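Local coordinates for protein xylose isomerase-like TIM barrel (Anabaena variabilis ATCC 29413, PDB 2QW5) that binds a zinc ion and D-xylose in a TIM-barrel pocket and is probably a sugar or sugar-phosphate isomerase or epimerase, at residues 213-218 with 232-237; 228-233 with 268-273. All coordinates share one frame; numbering follows the deposited sequence.

Contact 1. Residues 213-218 with 232-237. With ZN (zinc ion), chain D.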
loop_
_atom_site.group_PDB
_atom_site.type_symbol
_atom_site.label_atom_id
_atom_site.label_comp_id
_atom_site.label_asym_id
_atom_site.label_seq_id
_atom_site.Cartn_x
_atom_site.Cartn_y
_atom_site.Cartn_z
ATOM N N VAL A 213 23.994 21.060 12.314
ATOM C CA VAL A 213 23.371 19.779 12.647
ATOM C C VAL A 213 22.744 19.710 14.020
ATOM O O VAL A 213 23.121 20.440 14.930
ATOM C CB VAL A 213 24.418 18.602 12.559
ATOM C CG1 VAL A 213 25.299 18.752 11.347
ATOM C CG2 VAL A 213 25.295 18.531 13.758
ATOM N N VAL A 214 21.781 18.802 14.118
ATOM C CA VAL A 214 21.298 18.315 15.396
ATOM C C VAL A 214 21.752 16.846 15.418
ATOM O O VAL A 214 21.629 16.150 14.397
ATOM C CB VAL A 214 19.778 18.415 15.596
ATOM C CG1 VAL A 214 18.988 17.918 14.356
ATOM C CG2 VAL A 214 19.398 17.695 16.880
ATOM N N ILE A 215 22.327 16.405 16.545
ATOM C CA ILE A 215 22.649 15.006 16.774
ATOM C C ILE A 215 21.605 14.503 17.764
ATOM O O ILE A 215 21.517 15.038 18.863
ATOM C CB ILE A 215 24.070 14.775 17.329
ATOM C CG1 ILE A 215 25.146 15.406 16.416
ATOM C CG2 ILE A 215 24.330 13.244 17.488
ATOM C CD1 ILE A 215 26.510 15.333 17.026
ATOM N N ASP A 216 20.827 13.505 17.335
ATOM C CA ASP A 216 19.760 12.842 18.115
ATOM C C ASP A 216 20.312 11.440 18.399
ATOM O O ASP A 216 20.670 10.714 17.443
ATOM C CB ASP A 216 18.503 12.802 17.269
ATOM C CG ASP A 216 17.360 11.956 17.869
ATOM O OD1 ASP A 216 17.589 10.822 18.325
ATOM O OD2 ASP A 216 16.216 12.418 17.794
ATOM N N SER A 217 20.374 11.064 19.681
ATOM C CA SER A 217 20.952 9.784 20.114
ATOM C C SER A 217 20.254 8.546 19.531
ATOM O O SER A 217 20.937 7.568 19.211
ATOM C CB SER A 217 20.977 9.695 21.639
ATOM O OG SER A 217 19.650 9.756 22.194
ATOM N N ALA A 218 18.916 8.591 19.377
ATOM C CA ALA A 218 18.152 7.470 18.759
ATOM C C ALA A 218 18.626 7.210 17.324
ATOM O O ALA A 218 18.918 6.056 16.969
ATOM C CB ALA A 218 16.652 7.749 18.756
ATOM N N THR A 232 35.164 11.595 16.562
ATOM C CA THR A 232 35.816 12.385 15.524
ATOM C C THR A 232 34.825 13.335 14.806
ATOM O O THR A 232 35.181 14.473 14.434
ATOM C CB THR A 232 36.501 11.534 14.424
ATOM O OG1 THR A 232 35.523 10.869 13.604
ATOM C CG2 THR A 232 37.439 10.551 14.997
ATOM N N GLN A 233 33.605 12.836 14.553
ATOM C CA GLN A 233 32.554 13.631 13.913
ATOM C C GLN A 233 32.099 14.780 14.849
ATOM O O GLN A 233 31.929 15.920 14.386
ATOM C CB GLN A 233 31.375 12.730 13.504
ATOM C CG GLN A 233 31.714 11.745 12.409
ATOM C CD GLN A 233 30.663 10.639 12.178
ATOM O OE1 GLN A 233 29.994 10.159 13.112
ATOM N NE2 GLN A 233 30.569 10.195 10.930
ATOM N N VAL A 234 31.896 14.488 16.136
ATOM C CA VAL A 234 31.549 15.532 17.121
ATOM C C VAL A 234 32.613 16.650 17.186
ATOM O O VAL A 234 32.292 17.854 17.077
ATOM C CB VAL A 234 31.256 14.955 18.554
ATOM C CG1 VAL A 234 31.157 16.066 19.563
ATOM C CG2 VAL A 234 29.982 14.147 18.547
ATOM N N GLU A 235 33.872 16.255 17.339
ATOM C CA GLU A 235 34.983 17.222 17.379
ATOM C C GLU A 235 35.064 18.050 16.081
ATOM O O GLU A 235 35.280 19.250 16.140
ATOM C CB GLU A 235 36.313 16.505 17.695
ATOM C CG GLU A 235 36.337 15.861 19.115
ATOM C CD GLU A 235 37.482 14.828 19.365
ATOM O OE1 GLU A 235 38.187 14.375 18.412
ATOM O OE2 GLU A 235 37.651 14.460 20.552
ATOM N N TYR A 236 34.846 17.416 14.926
ATOM C CA TYR A 236 34.857 18.117 13.640
ATOM C C TYR A 236 33.735 19.165 13.554
ATOM O O TYR A 236 33.954 20.291 13.143
ATOM C CB TYR A 236 34.742 17.122 12.483
ATOM C CG TYR A 236 34.633 17.787 11.136
ATOM C CD1 TYR A 236 35.742 18.401 10.563
ATOM C CD2 TYR A 236 33.413 17.838 10.444
ATOM C CE1 TYR A 236 35.649 19.024 9.322
ATOM C CE2 TYR A 236 33.310 18.475 9.193
ATOM C CZ TYR A 236 34.439 19.053 8.646
ATOM O OH TYR A 236 34.381 19.689 7.441
ATOM N N LEU A 237 32.526 18.780 13.956
ATOM C CA LEU A 237 31.384 19.683 13.894
ATOM C C LEU A 237 31.570 20.901 14.763
ATOM O O LEU A 237 31.267 22.017 14.315
ATOM C CB LEU A 237 30.065 18.938 14.207
ATOM C CG LEU A 237 29.634 18.002 13.055
ATOM C CD1 LEU A 237 28.591 17.007 13.519
ATOM C CD2 LEU A 237 29.158 18.773 11.792
HETATM ZN ZN ZN D . 14.869 13.860 16.634
HETATM O O HOH W 1 13.590 12.650 15.626
#

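Contact 2. Residues 228-233 with 268-273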
loop_
_atom_site.group_PDB
_atom_site.type_symbol
_atom_site.label_atom_id
_atom_site.label_comp_id
_atom_site.label_asym_id
_atom_site.label_seq_id
_atom_site.Cartn_x
_atom_site.Cartn_y
_atom_site.Cartn_z
ATOM N N GLU A 228 33.977 5.546 18.377
ATOM C CA GLU A 228 35.277 6.107 17.944
ATOM C C GLU A 228 35.105 7.069 16.784
ATOM O O GLU A 228 35.607 8.189 16.840
ATOM C CB GLU A 228 36.352 5.038 17.600
ATOM C CG GLU A 228 36.792 4.155 18.746
ATOM C CD GLU A 228 35.802 3.037 19.102
ATOM O OE1 GLU A 228 34.901 2.672 18.286
ATOM O OE2 GLU A 228 35.933 2.509 20.229
ATOM N N ILE A 229 34.403 6.624 15.737
ATOM C CA ILE A 229 34.094 7.469 14.581
ATOM C C ILE A 229 33.195 8.643 15.019
ATOM O O ILE A 229 33.438 9.765 14.640
ATOM C CB ILE A 229 33.467 6.652 13.451
ATOM C CG1 ILE A 229 34.539 5.708 12.874
ATOM C CG2 ILE A 229 32.868 7.565 12.370
ATOM C CD1 ILE A 229 33.981 4.532 12.062
ATOM N N PHE A 230 32.213 8.388 15.883
ATOM C CA PHE A 230 31.342 9.447 16.401
ATOM C C PHE A 230 32.061 10.609 17.114
ATOM O O PHE A 230 31.725 11.784 16.878
ATOM C CB PHE A 230 30.319 8.841 17.340
ATOM C CG PHE A 230 29.413 9.849 17.969
ATOM C CD1 PHE A 230 28.495 10.549 17.182
ATOM C CD2 PHE A 230 29.435 10.074 19.351
ATOM C CE1 PHE A 230 27.621 11.464 17.764
ATOM C CE2 PHE A 230 28.579 10.985 19.923
ATOM C CZ PHE A 230 27.679 11.686 19.132
ATOM N N LYS A 231 33.045 10.265 17.943
ATOM C CA LYS A 231 33.884 11.229 18.639
ATOM C C LYS A 231 34.612 12.156 17.640
ATOM O O LYS A 231 34.670 13.360 17.855
ATOM C CB LYS A 231 34.859 10.498 19.595
ATOM C CG LYS A 231 35.737 11.438 20.447
ATOM C CD LYS A 231 36.690 10.761 21.451
ATOM C CE LYS A 231 37.700 11.811 22.005
ATOM N NZ LYS A 231 38.593 11.333 23.090
ATOM N N THR A 232 35.164 11.595 16.562
ATOM C CA THR A 232 35.816 12.385 15.524
ATOM C C THR A 232 34.825 13.335 14.806
ATOM O O THR A 232 35.181 14.473 14.434
ATOM C CB THR A 232 36.501 11.534 14.424
ATOM O OG1 THR A 232 35.523 10.869 13.604
ATOM C CG2 THR A 232 37.439 10.551 14.997
ATOM N N GLN A 233 33.605 12.836 14.553
ATOM C CA GLN A 233 32.554 13.631 13.913
ATOM C C GLN A 233 32.099 14.780 14.849
ATOM O O GLN A 233 31.929 15.920 14.386
ATOM C CB GLN A 233 31.375 12.730 13.504
ATOM C CG GLN A 233 31.714 11.745 12.409
ATOM C CD GLN A 233 30.663 10.639 12.178
ATOM O OE1 GLN A 233 29.994 10.159 13.112
ATOM N NE2 GLN A 233 30.569 10.195 10.930
ATOM N N THR A 268 29.636 12.108 26.520
ATOM C CA THR A 268 30.985 12.570 26.889
ATOM C C THR A 268 31.641 13.474 25.826
ATOM O O THR A 268 32.041 14.576 26.164
ATOM C CB THR A 268 31.901 11.420 27.319
ATOM O OG1 THR A 268 31.345 10.852 28.510
ATOM C CG2 THR A 268 33.325 11.927 27.572
ATOM N N PRO A 269 31.709 13.033 24.545
ATOM C CA PRO A 269 32.317 13.921 23.547
ATOM C C PRO A 269 31.553 15.218 23.278
ATOM O O PRO A 269 32.176 16.247 22.963
ATOM C CB PRO A 269 32.407 13.045 22.291
ATOM C CG PRO A 269 31.470 11.920 22.519
ATOM C CD PRO A 269 31.344 11.723 23.978
ATOM N N ILE A 270 30.229 15.176 23.421
ATOM C CA ILE A 270 29.369 16.324 23.169
ATOM C C ILE A 270 29.522 17.384 24.249
ATOM O O ILE A 270 29.714 18.552 23.928
ATOM C CB ILE A 270 27.868 15.903 23.053
ATOM C CG1 ILE A 270 27.654 15.089 21.752
ATOM C CG2 ILE A 270 26.955 17.130 23.069
ATOM C CD1 ILE A 270 26.284 14.396 21.664
ATOM N N VAL A 271 29.423 16.980 25.520
ATOM C CA VAL A 271 29.522 17.947 26.643
ATOM C C VAL A 271 30.880 18.716 26.660
ATOM O O VAL A 271 30.914 19.847 27.086
ATOM C CB VAL A 271 29.165 17.340 28.036
ATOM C CG1 VAL A 271 27.742 16.779 28.013
ATOM C CG2 VAL A 271 30.155 16.301 28.447
ATOM N N LYS A 272 31.949 18.119 26.134
ATOM C CA LYS A 272 33.231 18.797 25.994
ATOM C C LYS A 272 33.206 20.018 25.095
ATOM O O LYS A 272 33.937 20.951 25.370
ATOM C CB LYS A 272 34.315 17.847 25.458
ATOM C CG LYS A 272 34.743 16.815 26.495
ATOM C CD LYS A 272 35.696 15.700 25.998
ATOM C CE LYS A 272 35.888 14.645 27.135
ATOM N NZ LYS A 272 36.704 13.462 26.748
ATOM N N VAL A 273 32.405 20.001 24.026
ATOM C CA VAL A 273 32.375 21.074 23.013
ATOM C C VAL A 273 31.047 21.795 22.769
ATOM O O VAL A 273 31.013 22.729 21.999
ATOM C CB VAL A 273 32.826 20.526 21.634
ATOM C CG1 VAL A 273 34.185 19.803 21.764
ATOM C CG2 VAL A 273 31.765 19.579 21.031
#

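Contact 1. Residues 213-218 with 232-237
Val213 meets Leu237 where the outward face of strand 211-216 packs on helix 227-240, the longer of the two helices between this strand and the next, in a beta-alpha unit of the TIM barrel. Strand and helix run nearly antiparallel, at 152°, with axes 11.3 Å apart, so side chains must bridge the gap. Val213 and Leu237 reach toward each other tip to tip, each with both methyls engaged: Val213 CG2 lies 3.6 Å from Leu237 CD1, and Val213 CG1 sits 3.9 Å from Leu237 CD2. Two residues on, Ile215 points outward to the same helix. Its CG1 stands anti to the carbonyl carbon (chi1 -56°) and the chain continues extended, which carries CD1 to 4.0 Å from Val234 CG2, the two side chains crossing obliquely. Branched residues suit the strand here, since short, stiff side chains fill the layer between barrel and helix, and the helix answers with Val234 and Leu237 three residues apart. Leu243 on the next strand touches both Ile215 and Val234, continuing the same apolar layer. At the strand's end Asp216 turns to the metal, which Glu183, Gln247, Glu281 and a water also bind. Its carboxylate divides its work: OD1 N-caps helix 217-223 through a weak bond from Ala218 N, while OD2 binds the zinc ion at 2.3 Å.

Contact 2. Residues 228-233 with 268-273
Segments 228-233 and 268-273, on neighbouring helices 227-240 and 263-273 of the outer layer of the TIM barrel, run nearly parallel at 13° with axes 9.7 Å apart, and come closest in backbone at Lys231 and Pro269, whose CA atoms are 5.8 Å apart. Pro269 touches both Phe230 and Lys231. The proline ring has no N-H to give to the preceding turn, and the helix is kinked there; in return it offers a compact apolar surface toward its neighbour. Phe230 holds its ring anti to the backbone N (chi1 178°), which swings the outer end of the ring over to the second helix. There the side chains of Phe230 and Pro269 cross at about a right angle, with Phe230 CE2 4.0 Å from Pro269 CG. Ile270 comes to the edge of the same ring, its CD1 near the ring plane and 4.0 Å from Phe230 CZ. A flat, wide side chain suits this place because it can serve two neighbours at once; Phe266 and, from the second subunit, the edge-to-face ring of Trp260 add further aromatic contacts. Toward solvent, Lys231 puts its CG 4.1 Å from Pro269 CB, while its extended chain takes the amine outward. Lys231 NZ and Lys272 NZ are 4.6 Å apart, and such like charges probably repel mildly. No hydrogen bond joins the segments, so attraction rests on apolar packing of aromatic, proline and aliphatic groups.

In the fold
Contacts 1 and 2 have centres about 7 Å apart and share helix 227-240, whose residues Thr232 and Gln233 belong to both. Along the chain come strand 211-216, the short helix 217-223, helix 227-240, strand 243-248 and helix 263-273. Contact 1 packs the shared helix on the barrel wall, and contact 2 sets it beside the next helix of the outer layer. The two join directly: Ile215 CG2 lies 3.8 Å from Phe230 CE1, and Val234 CG1 is 3.9 Å from Val273 CG2. One apolar layer thus runs from the outer face of strand 211-216, whose C-terminal end supplies the zinc ligand Asp216, to two outer helices, while Phe230 extends it to the second subunit.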